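Local coordinates for coiled-coil and C2 domain-containing protein 1-like (Drosophila melanogaster, PDB 6EI6) that binds phosphatidylinositol monophosphates and regulates endosomal protein sorting through the ESCRT pathway, sustaining full activity of the ESCRT-III component Shrub, probably by preventing its inappropriate polymerisation, at residues Glu225-Tyr230 / Lys242-Ile247; Val123-Ile128 / Asp168-Phe173; Arg104-Val109 / His260-Trp265; Lys48-Cys53 / Asn74-Val79. One frame throughout, in Å; residues are numbered along the deposited sequence.

Contact 1: residues Glu225-Tyr230 / Lys242-Ile247; sequences EIHDTY and KLEVKI
The carbonyl oxygen I247 O is approached by two donors: I226 N, 2.7 Å away and in the carbonyl plane, and a CA-H...O contact from E225 CA at 3.1 Å. The first belongs to six backbone hydrogen bonds that join the segments through the pairs I226/I247, D228/V245 and Y230/L243; D228 N to V245 O is the longest at 3.3 Å. With strand directions 165° apart, this is a regular antiparallel ladder at the edge of one four-stranded sheet of the C2 domain. I226, Y230, L243, V245 and I247 share the face packed against the other sheet, where F195, V213 and V215 lie. The opposite face carries the polar pairs. E244, its CG anti to the backbone N (chi1 178°) and its chain extended, brings OE2 to 2.8 Å from H227 NE2, an almost straight bond close to the ring plane that uses the anti side of the carboxylate. K246 CE sits 4.0 Å above the centre of the same ring, while T229 CG2 rests 3.5 Å from E244 CB. Were E244 cut back to an alanine, H227 NE2 would probably lose this acceptor, its ring becoming freer to turn, and R126 its salt-bridge mate.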
loop_
_atom_site.group_PDB
_atom_site.type_symbol
_atom_site.label_atom_id
_atom_site.label_comp_id
_atom_site.label_asym_id
_atom_site.label_seq_id
_atom_site.Cartn_x
_atom_site.Cartn_y
_atom_site.Cartn_z
ATOM N N GLU A 225 -0.042 -1.853 4.387
ATOM C CA GLU A 225 -1.288 -2.355 3.843
ATOM C C GLU A 225 -1.720 -1.520 2.650
ATOM O O GLU A 225 -1.417 -0.326 2.553
ATOM C CB GLU A 225 -2.399 -2.405 4.897
ATOM C CG GLU A 225 -2.884 -1.090 5.415
ATOM C CD GLU A 225 -2.137 -0.649 6.669
ATOM O OE1 GLU A 225 -1.863 -1.497 7.559
ATOM O OE2 GLU A 225 -1.800 0.552 6.747
ATOM N N ILE A 226 -2.420 -2.183 1.727
ATOM C CA ILE A 226 -3.184 -1.544 0.660
ATOM C C ILE A 226 -4.661 -1.703 0.998
ATOM O O ILE A 226 -5.094 -2.784 1.411
ATOM C CB ILE A 226 -2.855 -2.163 -0.704
ATOM C CG1 ILE A 226 -1.380 -1.954 -1.035
ATOM C CG2 ILE A 226 -3.767 -1.597 -1.790
ATOM C CD1 ILE A 226 -0.857 -2.848 -2.158
ATOM N N HIS A 227 -5.425 -0.626 0.878
ATOM C CA HIS A 227 -6.865 -0.704 1.104
ATOM C C HIS A 227 -7.558 0.321 0.215
ATOM O O HIS A 227 -7.462 1.528 0.447
ATOM C CB HIS A 227 -7.210 -0.485 2.567
ATOM C CG HIS A 227 -8.681 -0.358 2.824
ATOM N ND1 HIS A 227 -9.193 0.351 3.890
ATOM C CD2 HIS A 227 -9.751 -0.836 2.141
ATOM C CE1 HIS A 227 -10.515 0.295 3.860
ATOM N NE2 HIS A 227 -10.878 -0.416 2.806
ATOM N N ASP A 228 -8.265 -0.154 -0.796
ATOM C CA ASP A 228 -8.945 0.733 -1.722
ATOM C C ASP A 228 -10.136 -0.013 -2.309
ATOM O O ASP A 228 -10.420 -1.158 -1.946
ATOM C CB ASP A 228 -7.980 1.217 -2.802
ATOM C CG ASP A 228 -8.145 2.690 -3.106
ATOM O OD1 ASP A 228 -9.222 3.224 -2.785
ATOM O OD2 ASP A 228 -7.205 3.316 -3.649
ATOM N N THR A 229 -10.844 0.659 -3.209
ATOM C CA THR A 229 -11.935 0.088 -3.977
ATOM C C THR A 229 -11.615 0.305 -5.452
ATOM O O THR A 229 -11.144 1.384 -5.834
ATOM C CB THR A 229 -13.256 0.744 -3.611
ATOM O OG1 THR A 229 -13.202 2.102 -4.024
ATOM C CG2 THR A 229 -13.478 0.725 -2.129
ATOM N N TYR A 230 -11.849 -0.718 -6.279
ATOM C CA TYR A 230 -11.351 -0.730 -7.651
ATOM C C TYR A 230 -12.470 -1.041 -8.640
ATOM O O TYR A 230 -13.413 -1.774 -8.328
ATOM C CB TYR A 230 -10.210 -1.758 -7.824
ATOM C CG TYR A 230 -9.060 -1.573 -6.859
ATOM C CD1 TYR A 230 -9.146 -2.014 -5.533
ATOM C CD2 TYR A 230 -7.890 -0.955 -7.267
ATOM C CE1 TYR A 230 -8.103 -1.828 -4.652
ATOM C CE2 TYR A 230 -6.835 -0.777 -6.395
ATOM C CZ TYR A 230 -6.950 -1.210 -5.094
ATOM O OH TYR A 230 -5.887 -1.023 -4.256
ATOM N N LYS A 242 -17.692 -2.044 -8.491
ATOM C CA LYS A 242 -16.381 -1.944 -7.869
ATOM C C LYS A 242 -16.205 -3.057 -6.849
ATOM O O LYS A 242 -17.179 -3.620 -6.341
ATOM C CB LYS A 242 -16.172 -0.593 -7.164
ATOM C CG LYS A 242 -16.039 0.595 -8.088
ATOM C CD LYS A 242 -15.678 1.829 -7.292
ATOM C CE LYS A 242 -16.918 2.468 -6.702
ATOM N NZ LYS A 242 -17.309 3.650 -7.524
ATOM N N LEU A 243 -14.940 -3.338 -6.533
ATOM C CA LEU A 243 -14.572 -4.299 -5.501
ATOM C C LEU A 243 -13.645 -3.623 -4.491
ATOM O O LEU A 243 -12.695 -2.930 -4.875
ATOM C CB LEU A 243 -13.896 -5.536 -6.117
ATOM C CG LEU A 243 -13.612 -6.709 -5.177
ATOM C CD1 LEU A 243 -14.889 -7.337 -4.671
ATOM C CD2 LEU A 243 -12.761 -7.746 -5.847
ATOM N N GLU A 244 -13.922 -3.818 -3.208
ATOM C CA GLU A 244 -13.112 -3.254 -2.140
ATOM C C GLU A 244 -12.272 -4.348 -1.498
ATOM O O GLU A 244 -12.796 -5.402 -1.116
ATOM C CB GLU A 244 -13.983 -2.580 -1.090
ATOM C CG GLU A 244 -13.171 -2.027 0.046
ATOM C CD GLU A 244 -14.031 -1.553 1.180
ATOM O OE1 GLU A 244 -15.259 -1.447 0.987
ATOM O OE2 GLU A 244 -13.485 -1.291 2.270
ATOM N N VAL A 245 -10.981 -4.070 -1.333
ATOM C CA VAL A 245 -9.984 -5.094 -1.066
ATOM C C VAL A 245 -8.896 -4.527 -0.148
ATOM O O VAL A 245 -8.583 -3.335 -0.187
ATOM C CB VAL A 245 -9.434 -5.583 -2.423
ATOM C CG1 VAL A 245 -8.023 -6.099 -2.300
ATOM C CG2 VAL A 245 -10.355 -6.641 -3.005
ATOM N N LYS A 246 -8.328 -5.391 0.695
ATOM C CA LYS A 246 -7.164 -5.066 1.508
ATOM C C LYS A 246 -6.040 -6.054 1.218
ATOM O O LYS A 246 -6.292 -7.240 0.989
ATOM C CB LYS A 246 -7.490 -5.111 2.993
ATOM C CG LYS A 246 -8.611 -4.191 3.437
ATOM C CD LYS A 246 -8.958 -4.506 4.880
ATOM C CE LYS A 246 -9.690 -3.348 5.520
ATOM N NZ LYS A 246 -10.021 -3.677 6.934
ATOM N N ILE A 247 -4.797 -5.570 1.212
ATOM C CA ILE A 247 -3.628 -6.442 1.190
ATOM C C ILE A 247 -2.689 -5.993 2.297
ATOM O O ILE A 247 -2.297 -4.820 2.355
ATOM C CB ILE A 247 -2.910 -6.428 -0.165
ATOM C CG1 ILE A 247 -3.932 -6.548 -1.302
ATOM C CG2 ILE A 247 -1.895 -7.564 -0.216
ATOM C CD1 ILE A 247 -3.288 -6.548 -2.661
#

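Contact 2: residues Val123-Ile128 / Asp168-Phe173; sequences VVVRGI and DYDERF
V123 CG2 lies over one face of the R172 guanidinium, toward its rim and 3.8 Å from R172 NH1, a nitrogen that also forms a salt bridge with E121. Two rings meet V124 obliquely: its CG1 is 4.0 Å from Y169 CD2 and its CG2 is 4.0 Å from F173 CE1. The valine splays its methyls so that each serves a different ring, chi1 of -171° turning CG1 away from the backbone nitrogen and leaving CG2 beside it. The Y169 ring extends past V124 toward G127 N, and its hydroxyl is hydrogen-bonded to Y130. The backbone evidence for pairing is modest: V124 N to E171 O is a sound bond of 3.1 Å, whereas the return bond from E171 N to V124 O is weak at 3.4 Å. Beyond it, D168-D170 run as loop, and V125 and R126 both face E244 of the adjoining strand, a classic beta bulge. D168 OD2 lies beside the aliphatic base of R126, 3.3 Å from R126 CB, yet 5.1 Å from R126 NE, which instead forms a salt bridge with E244. At this edge of the C2 sheet, therefore, apolar contact and a short ladder join the segments, while the arginines find their carboxylates on other residues.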
loop_
_atom_site.group_PDB
_atom_site.type_symbol
_atom_site.label_atom_id
_atom_site.label_comp_id
_atom_site.label_asym_id
_atom_site.label_seq_id
_atom_site.Cartn_x
_atom_site.Cartn_y
_atom_site.Cartn_z
ATOM N N VAL A 123 -7.757 -9.535 1.829
ATOM C CA VAL A 123 -9.115 -9.391 2.333
ATOM C C VAL A 123 -9.996 -8.956 1.176
ATOM O O VAL A 123 -9.782 -7.880 0.599
ATOM C CB VAL A 123 -9.201 -8.373 3.475
ATOM C CG1 VAL A 123 -10.609 -8.325 4.016
ATOM C CG2 VAL A 123 -8.194 -8.712 4.584
ATOM N N VAL A 124 -10.973 -9.790 0.826
ATOM C CA VAL A 124 -12.010 -9.412 -0.126
ATOM C C VAL A 124 -13.156 -8.850 0.706
ATOM O O VAL A 124 -13.801 -9.577 1.461
ATOM C CB VAL A 124 -12.452 -10.599 -0.995
ATOM C CG1 VAL A 124 -13.371 -10.142 -2.119
ATOM C CG2 VAL A 124 -11.244 -11.318 -1.584
ATOM N N VAL A 125 -13.403 -7.551 0.583
ATOM C CA VAL A 125 -14.256 -6.839 1.524
ATOM C C VAL A 125 -15.698 -6.733 1.038
ATOM O O VAL A 125 -16.632 -6.893 1.818
ATOM C CB VAL A 125 -13.666 -5.445 1.839
ATOM C CG1 VAL A 125 -14.542 -4.717 2.822
ATOM C CG2 VAL A 125 -12.254 -5.577 2.380
ATOM N N ARG A 126 -15.918 -6.383 -0.225
ATOM C CA ARG A 126 -17.294 -6.186 -0.666
ATOM C C ARG A 126 -17.277 -5.787 -2.130
ATOM O O ARG A 126 -16.290 -5.243 -2.636
ATOM C CB ARG A 126 -18.059 -5.119 0.154
ATOM C CG ARG A 126 -17.507 -3.707 0.063
ATOM C CD ARG A 126 -18.282 -2.683 0.915
ATOM N NE ARG A 126 -18.185 -1.348 0.311
ATOM C CZ ARG A 126 -18.500 -0.201 0.917
ATOM N NH1 ARG A 126 -18.946 -0.196 2.170
ATOM N NH2 ARG A 126 -18.371 0.952 0.263
ATOM N N GLY A 127 -18.385 -6.085 -2.804
ATOM C CA GLY A 127 -18.675 -5.535 -4.109
ATOM C C GLY A 127 -19.671 -4.402 -3.949
ATOM O O GLY A 127 -20.428 -4.338 -2.977
ATOM N N ILE A 128 -19.640 -3.484 -4.901
ATOM C CA ILE A 128 -20.406 -2.250 -4.828
ATOM C C ILE A 128 -21.098 -2.097 -6.173
ATOM O O ILE A 128 -20.461 -1.696 -7.153
ATOM C CB ILE A 128 -19.534 -1.022 -4.516
ATOM C CG1 ILE A 128 -18.546 -1.320 -3.391
ATOM C CG2 ILE A 128 -20.419 0.170 -4.190
ATOM C CD1 ILE A 128 -17.895 -0.069 -2.818
ATOM N N ASP A 168 -21.361 -8.391 0.348
ATOM C CA ASP A 168 -20.491 -8.147 1.485
ATOM C C ASP A 168 -19.770 -9.443 1.845
ATOM O O ASP A 168 -20.038 -10.020 2.898
ATOM C CB ASP A 168 -21.294 -7.589 2.682
ATOM C CG ASP A 168 -21.460 -6.070 2.628
ATOM O OD1 ASP A 168 -22.591 -5.575 2.828
ATOM O OD2 ASP A 168 -20.454 -5.357 2.402
ATOM N N TYR A 169 -18.865 -9.900 0.972
ATOM C CA TYR A 169 -17.852 -10.873 1.381
ATOM C C TYR A 169 -17.006 -10.294 2.506
ATOM O O TYR A 169 -16.721 -9.102 2.540
ATOM C CB TYR A 169 -16.910 -11.228 0.226
ATOM C CG TYR A 169 -17.495 -11.203 -1.176
ATOM C CD1 TYR A 169 -18.106 -12.332 -1.723
ATOM C CD2 TYR A 169 -17.401 -10.065 -1.967
ATOM C CE1 TYR A 169 -18.623 -12.315 -3.014
ATOM C CE2 TYR A 169 -17.918 -10.043 -3.251
ATOM C CZ TYR A 169 -18.525 -11.168 -3.769
ATOM O OH TYR A 169 -19.032 -11.127 -5.050
ATOM N N ASP A 170 -16.552 -11.126 3.424
ATOM C CA ASP A 170 -15.648 -10.596 4.440
ATOM C C ASP A 170 -14.657 -11.683 4.777
ATOM O O ASP A 170 -14.559 -12.132 5.913
ATOM C CB ASP A 170 -16.382 -10.123 5.686
ATOM C CG ASP A 170 -17.005 -8.757 5.491
ATOM O OD1 ASP A 170 -16.294 -7.837 5.035
ATOM O OD2 ASP A 170 -18.210 -8.603 5.777
ATOM N N GLU A 171 -13.919 -12.103 3.762
ATOM C CA GLU A 171 -13.073 -13.274 3.868
ATOM C C GLU A 171 -11.622 -12.880 3.709
ATOM O O GLU A 171 -11.278 -12.093 2.819
ATOM C CB GLU A 171 -13.446 -14.329 2.824
ATOM C CG GLU A 171 -14.537 -15.271 3.295
ATOM C CD GLU A 171 -15.097 -16.103 2.166
ATOM O OE1 GLU A 171 -14.410 -17.078 1.759
ATOM O OE2 GLU A 171 -16.210 -15.766 1.681
ATOM N N ARG A 172 -10.792 -13.462 4.571
ATOM C CA ARG A 172 -9.361 -13.229 4.627
ATOM C C ARG A 172 -8.636 -14.497 4.209
ATOM O O ARG A 172 -9.009 -15.598 4.624
ATOM C CB ARG A 172 -8.933 -12.829 6.042
ATOM C CG ARG A 172 -9.953 -11.998 6.803
ATOM C CD ARG A 172 -9.372 -11.398 8.099
ATOM N NE ARG A 172 -10.021 -10.117 8.441
ATOM C CZ ARG A 172 -9.405 -8.930 8.563
ATOM N NH1 ARG A 172 -8.086 -8.816 8.407
ATOM N NH2 ARG A 172 -10.116 -7.844 8.856
ATOM N N PHE A 173 -7.593 -14.351 3.399
ATOM C CA PHE A 173 -6.770 -15.479 2.987
ATOM C C PHE A 173 -5.324 -15.118 3.267
ATOM O O PHE A 173 -4.906 -13.991 2.996
ATOM C CB PHE A 173 -6.953 -15.824 1.488
ATOM C CG PHE A 173 -8.404 -15.863 1.033
ATOM C CD1 PHE A 173 -9.115 -14.691 0.794
ATOM C CD2 PHE A 173 -9.053 -17.068 0.841
ATOM C CE1 PHE A 173 -10.440 -14.720 0.392
ATOM C CE2 PHE A 173 -10.379 -17.100 0.431
ATOM C CZ PHE A 173 -11.069 -15.930 0.208
#

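Contact 3: residues Arg104-Val109 / His260-Trp265; sequences RSFNIV and HITEKW
R104 lays its aliphatic stem across the indole of W265: R104 CG is 3.5 Å from the centroid of the five-membered ring and nearly on the ring normal, a CH-pi contact. A bend at chi2 (-63°) then folds the chain so that W265 CD1 lies over a face of the guanidinium, toward its rim, the two planes only 28° apart. E102 takes the charged end in a salt bridge. The first torsion of W265 (chi1 -158°) swings the indole toward 104-109, and the turn about its chi2 sets the face to R104 CG; W265 CH2 then lies 3.6 Å from F106 CZ in an oblique aromatic pair. W265 opens strand 265-268, which pairs antiparallel with 99-102, and R104 follows that second strand; helices 34-62 and 66-91 lie against F106 and W265. The end of helix 255-263 is met through T262, whose O accepts from R104 N at 3.1 Å. The modelled separation of T262 OG1 and R104 O, 2.4 Å, is too short to trust in detail. Without the indole, as with a serine here in place of W265, a gap is likely to open between R104 and F106, freeing the arginine stem to swing. On F106, F72 makes an edge-to-face ring contact.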
loop_
_atom_site.group_PDB
_atom_site.type_symbol
_atom_site.label_atom_id
_atom_site.label_comp_id
_atom_site.label_asym_id
_atom_site.label_seq_id
_atom_site.Cartn_x
_atom_site.Cartn_y
_atom_site.Cartn_z
ATOM N N ARG A 104 14.552 8.910 15.347
ATOM C CA ARG A 104 13.118 8.924 15.564
ATOM C C ARG A 104 12.647 7.488 15.662
ATOM O O ARG A 104 13.037 6.656 14.839
ATOM C CB ARG A 104 12.390 9.634 14.424
ATOM C CG ARG A 104 12.606 11.108 14.406
ATOM C CD ARG A 104 12.045 11.737 15.667
ATOM N NE ARG A 104 12.252 13.177 15.620
ATOM C CZ ARG A 104 13.376 13.781 15.991
ATOM N NH1 ARG A 104 14.388 13.072 16.472
ATOM N NH2 ARG A 104 13.475 15.101 15.895
ATOM N N SER A 105 11.813 7.196 16.660
ATOM C CA SER A 105 11.270 5.853 16.824
ATOM C C SER A 105 10.013 5.755 15.969
ATOM O O SER A 105 8.962 6.292 16.324
ATOM C CB SER A 105 10.972 5.571 18.290
ATOM O OG SER A 105 11.978 6.126 19.132
ATOM N N PHE A 106 10.134 5.147 14.804
ATOM C CA PHE A 106 8.980 4.544 14.160
ATOM C C PHE A 106 9.002 3.093 14.580
ATOM O O PHE A 106 10.067 2.535 14.880
ATOM C CB PHE A 106 9.031 4.650 12.638
ATOM C CG PHE A 106 8.929 6.065 12.113
ATOM C CD1 PHE A 106 9.797 7.057 12.554
ATOM C CD2 PHE A 106 7.970 6.399 11.169
ATOM C CE1 PHE A 106 9.703 8.359 12.068
ATOM C CE2 PHE A 106 7.868 7.709 10.677
ATOM C CZ PHE A 106 8.737 8.682 11.130
ATOM N N ASN A 107 7.839 2.479 14.654
ATOM C CA ASN A 107 7.932 1.093 15.083
ATOM C C ASN A 107 7.634 0.189 13.900
ATOM O O ASN A 107 6.694 -0.608 13.950
ATOM C CB ASN A 107 6.996 0.822 16.252
ATOM C CG ASN A 107 7.338 -0.451 16.978
ATOM O OD1 ASN A 107 8.396 -1.046 16.761
ATOM N ND2 ASN A 107 6.439 -0.890 17.834
ATOM N N ILE A 108 8.438 0.322 12.838
ATOM C CA ILE A 108 8.041 -0.192 11.526
ATOM C C ILE A 108 7.868 -1.704 11.568
ATOM O O ILE A 108 6.963 -2.257 10.925
ATOM C CB ILE A 108 9.054 0.232 10.443
ATOM C CG1 ILE A 108 9.077 1.752 10.320
ATOM C CG2 ILE A 108 8.714 -0.411 9.084
ATOM C CD1 ILE A 108 10.446 2.291 9.995
ATOM N N VAL A 109 8.707 -2.392 12.347
ATOM C CA VAL A 109 8.673 -3.850 12.402
ATOM C C VAL A 109 7.405 -4.398 13.064
ATOM O O VAL A 109 7.131 -5.598 12.946
ATOM C CB VAL A 109 10.008 -4.296 13.056
ATOM C CG1 VAL A 109 9.915 -5.622 13.797
ATOM C CG2 VAL A 109 11.109 -4.382 11.992
ATOM N N HIS A 260 16.989 2.468 8.498
ATOM C CA HIS A 260 18.214 3.248 8.415
ATOM C C HIS A 260 17.900 4.735 8.372
ATOM O O HIS A 260 18.541 5.525 9.075
ATOM C CB HIS A 260 19.052 2.805 7.214
ATOM C CG HIS A 260 19.494 1.368 7.296
ATOM N ND1 HIS A 260 19.571 0.677 8.492
ATOM C CD2 HIS A 260 19.872 0.486 6.333
ATOM C CE1 HIS A 260 19.965 -0.567 8.263
ATOM N NE2 HIS A 260 20.154 -0.709 6.961
ATOM N N ILE A 261 16.870 5.129 7.607
ATOM C CA ILE A 261 16.471 6.534 7.559
ATOM C C ILE A 261 16.074 7.030 8.942
ATOM O O ILE A 261 16.399 8.155 9.341
ATOM C CB ILE A 261 15.328 6.723 6.551
ATOM C CG1 ILE A 261 15.826 6.357 5.151
ATOM C CG2 ILE A 261 14.730 8.161 6.643
ATOM C CD1 ILE A 261 14.921 6.812 4.087
ATOM N N THR A 262 15.349 6.216 9.690
ATOM C CA THR A 262 14.908 6.697 10.987
ATOM C C THR A 262 16.076 6.848 11.981
ATOM O O THR A 262 15.944 7.569 12.975
ATOM C CB THR A 262 13.802 5.776 11.504
ATOM O OG1 THR A 262 13.002 6.515 12.415
ATOM C CG2 THR A 262 14.354 4.555 12.193
ATOM N N GLU A 263 17.225 6.230 11.704
ATOM C CA GLU A 263 18.382 6.335 12.572
ATOM C C GLU A 263 19.234 7.547 12.277
ATOM O O GLU A 263 20.085 7.901 13.097
ATOM C CB GLU A 263 19.239 5.085 12.462
ATOM C CG GLU A 263 18.654 3.923 13.221
ATOM C CD GLU A 263 19.092 2.611 12.626
ATOM O OE1 GLU A 263 20.156 2.624 11.940
ATOM O OE2 GLU A 263 18.375 1.587 12.828
ATOM N N LYS A 264 19.041 8.177 11.130
ATOM C CA LYS A 264 19.702 9.425 10.810
ATOM C C LYS A 264 18.657 10.435 10.341
ATOM O O LYS A 264 18.605 10.852 9.191
ATOM C CB LYS A 264 20.794 9.214 9.774
ATOM C CG LYS A 264 21.498 7.896 9.917
ATOM C CD LYS A 264 22.843 7.895 9.193
ATOM C CE LYS A 264 22.735 7.190 7.835
ATOM N NZ LYS A 264 24.025 7.263 7.075
ATOM N N TRP A 265 17.806 10.843 11.262
ATOM C CA TRP A 265 16.794 11.830 10.958
ATOM C C TRP A 265 17.473 13.180 10.765
ATOM O O TRP A 265 18.017 13.751 11.719
ATOM C CB TRP A 265 15.783 11.879 12.104
ATOM C CG TRP A 265 14.456 12.430 11.755
ATOM C CD1 TRP A 265 13.960 13.656 12.103
ATOM C CD2 TRP A 265 13.408 11.759 11.045
ATOM N NE1 TRP A 265 12.673 13.793 11.646
ATOM C CE2 TRP A 265 12.310 12.637 10.999
ATOM C CE3 TRP A 265 13.290 10.492 10.460
ATOM C CZ2 TRP A 265 11.119 12.308 10.359
ATOM C CZ3 TRP A 265 12.119 10.162 9.827
ATOM C CH2 TRP A 265 11.041 11.070 9.778
#

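Contact 4: residues Lys48-Cys53 / Asn74-Val79; sequences KQLMMC and NLALTV
V79 points at the opposite helix and divides its two methyls between neighbouring partners. A chi1 of 177° sends CG1 away from its own backbone nitrogen to the helix surface at L50, 3.6 Å from L50 N and 3.9 Å from L50 CB; V79 CG2 faces C53 SG at 4.1 Å. C53 also aims inward, and its two side-chain atoms do separate work. C53 CB abuts the methyl of A76, 3.5 Å from A76 CB, while C53 SG lies against the branch point of L75, 3.6 Å from L75 CG. L50 instead leaves its helix to one side and returns through its end: the chain swings out opposite the backbone nitrogen (chi1 -171°), and L50 CD1 comes to 3.5 Å from A76 O. The two segments belong to the antiparallel helical hairpin of 34-62 and 66-91. Their axes approach to 8.6 Å at 164°, a near-antiparallel pairing that fits the small side chains of A76 and C53 where the backbones draw closest. No hydrogen bond crosses between the segments, so the contact is carried by van der Waals contacts of mainly apolar groups. Q49 adds its CB beside V79 CG1, and its buried amide oxygen is satisfied by L266 N and Q45 NE2. W265 of strand 265-268 rests on Q49, C53 and V79, whereas L50 extends toward L83 farther along helix 66-91.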
loop_
_atom_site.group_PDB
_atom_site.type_symbol
_atom_site.label_atom_id
_atom_site.label_comp_id
_atom_site.label_asym_id
_atom_site.label_seq_id
_atom_site.Cartn_x
_atom_site.Cartn_y
_atom_site.Cartn_z
ATOM N N LYS A 48 11.695 12.567 1.895
ATOM C CA LYS A 48 11.517 11.155 2.258
ATOM C C LYS A 48 11.040 11.014 3.690
ATOM O O LYS A 48 10.217 10.142 3.997
ATOM C CB LYS A 48 12.810 10.363 2.096
ATOM C CG LYS A 48 13.164 9.958 0.690
ATOM C CD LYS A 48 14.504 9.208 0.668
ATOM C CE LYS A 48 14.970 9.006 -0.763
ATOM N NZ LYS A 48 14.888 10.275 -1.571
ATOM N N GLN A 49 11.555 11.854 4.585
ATOM C CA GLN A 49 11.119 11.812 5.976
ATOM C C GLN A 49 9.655 12.212 6.087
ATOM O O GLN A 49 8.880 11.582 6.825
ATOM C CB GLN A 49 12.004 12.738 6.828
ATOM C CG GLN A 49 13.374 12.157 7.154
ATOM C CD GLN A 49 14.357 13.154 7.822
ATOM O OE1 GLN A 49 15.569 12.945 7.757
ATOM N NE2 GLN A 49 13.839 14.228 8.447
ATOM N N LEU A 50 9.271 13.278 5.377
ATOM C CA LEU A 50 7.867 13.682 5.321
ATOM C C LEU A 50 6.974 12.517 4.892
ATOM O O LEU A 50 5.975 12.210 5.555
ATOM C CB LEU A 50 7.708 14.852 4.360
ATOM C CG LEU A 50 6.346 15.493 4.379
ATOM C CD1 LEU A 50 6.041 15.962 5.796
ATOM C CD2 LEU A 50 6.325 16.636 3.360
ATOM N N MET A 51 7.339 11.847 3.794
ATOM C CA MET A 51 6.572 10.700 3.329
ATOM C C MET A 51 6.402 9.659 4.421
ATOM O O MET A 51 5.310 9.098 4.583
ATOM C CB MET A 51 7.240 10.058 2.114
ATOM C CG MET A 51 6.370 8.995 1.442
ATOM S SD MET A 51 4.904 9.728 0.641
ATOM C CE MET A 51 5.693 10.684 -0.630
ATOM N N MET A 52 7.477 9.368 5.170
ATOM C CA MET A 52 7.381 8.355 6.221
ATOM C C MET A 52 6.427 8.803 7.319
ATOM O O MET A 52 5.642 8.000 7.834
ATOM C CB MET A 52 8.757 8.050 6.804
ATOM C CG MET A 52 9.587 7.063 5.977
ATOM S SD MET A 52 11.120 6.513 6.817
ATOM C CE MET A 52 10.445 5.865 8.349
ATOM N N CYS A 53 6.469 10.082 7.677
ATOM C CA CYS A 53 5.537 10.608 8.670
ATOM C C CYS A 53 4.092 10.413 8.238
ATOM O O CYS A 53 3.253 9.984 9.035
ATOM C CB CYS A 53 5.802 12.094 8.921
ATOM S SG CYS A 53 7.377 12.340 9.705
ATOM N N ASN A 74 2.201 15.418 13.866
ATOM C CA ASN A 74 3.042 16.462 14.448
ATOM C C ASN A 74 4.491 16.322 13.988
ATOM O O ASN A 74 5.183 17.323 13.773
ATOM C CB ASN A 74 2.966 16.409 15.972
ATOM C CG ASN A 74 1.652 16.933 16.515
ATOM O OD1 ASN A 74 1.143 17.945 16.058
ATOM N ND2 ASN A 74 1.108 16.249 17.510
ATOM N N LEU A 75 4.978 15.086 13.861
ATOM C CA LEU A 75 6.298 14.864 13.282
ATOM C C LEU A 75 6.362 15.366 11.835
ATOM O O LEU A 75 7.295 16.087 11.456
ATOM C CB LEU A 75 6.629 13.381 13.380
ATOM C CG LEU A 75 8.058 12.894 13.195
ATOM C CD1 LEU A 75 9.064 13.589 14.116
ATOM C CD2 LEU A 75 8.071 11.378 13.391
ATOM N N ALA A 76 5.346 15.036 11.027
ATOM C CA ALA A 76 5.244 15.584 9.676
ATOM C C ALA A 76 5.320 17.107 9.675
ATOM O O ALA A 76 6.030 17.697 8.853
ATOM C CB ALA A 76 3.947 15.118 9.016
ATOM N N LEU A 77 4.590 17.760 10.584
ATOM C CA LEU A 77 4.626 19.217 10.654
ATOM C C LEU A 77 6.055 19.736 10.828
ATOM O O LEU A 77 6.474 20.665 10.130
ATOM C CB LEU A 77 3.724 19.723 11.793
ATOM C CG LEU A 77 2.194 19.554 11.663
ATOM C CD1 LEU A 77 1.455 20.447 12.701
ATOM C CD2 LEU A 77 1.657 19.806 10.220
ATOM N N THR A 78 6.830 19.138 11.742
ATOM C CA THR A 78 8.180 19.646 11.954
ATOM C C THR A 78 9.075 19.369 10.752
ATOM O O THR A 78 9.929 20.196 10.422
ATOM C CB THR A 78 8.802 19.061 13.238
ATOM O OG1 THR A 78 9.007 17.647 13.085
ATOM C CG2 THR A 78 7.889 19.282 14.397
ATOM N N VAL A 79 8.894 18.229 10.080
ATOM C CA VAL A 79 9.660 17.971 8.863
ATOM C C VAL A 79 9.313 19.001 7.795
ATOM O O VAL A 79 10.198 19.524 7.102
ATOM C CB VAL A 79 9.414 16.534 8.364
ATOM C CG1 VAL A 79 10.162 16.291 7.047
ATOM C CG2 VAL A 79 9.836 15.553 9.416
#

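Overall arrangement
The contacts form two clusters on a long, single-chain molecule. Contacts 1 and 2, with centres 9 Å apart, belong to one four-stranded sheet of the C2 domain, ordered 171-176, 119-128, 241-249, 225-233; its two central strands join them through E244 with V125 and K246 with V123. Contacts 3 and 4, with centres 12 Å apart, touch where W265, R104 and F106 meet the helical hairpin. The centre of contact 2 is about 33 Å from those of contacts 3 and 4. Along the chain contact 4 closes first, then contact 3 opens, contacts 2 and 1 follow in turn, and contact 3 closes last. Chain segments before and after the C2 strands thus return to the hairpin, tying it to the membrane-binding C2 domain of this C-terminal piece.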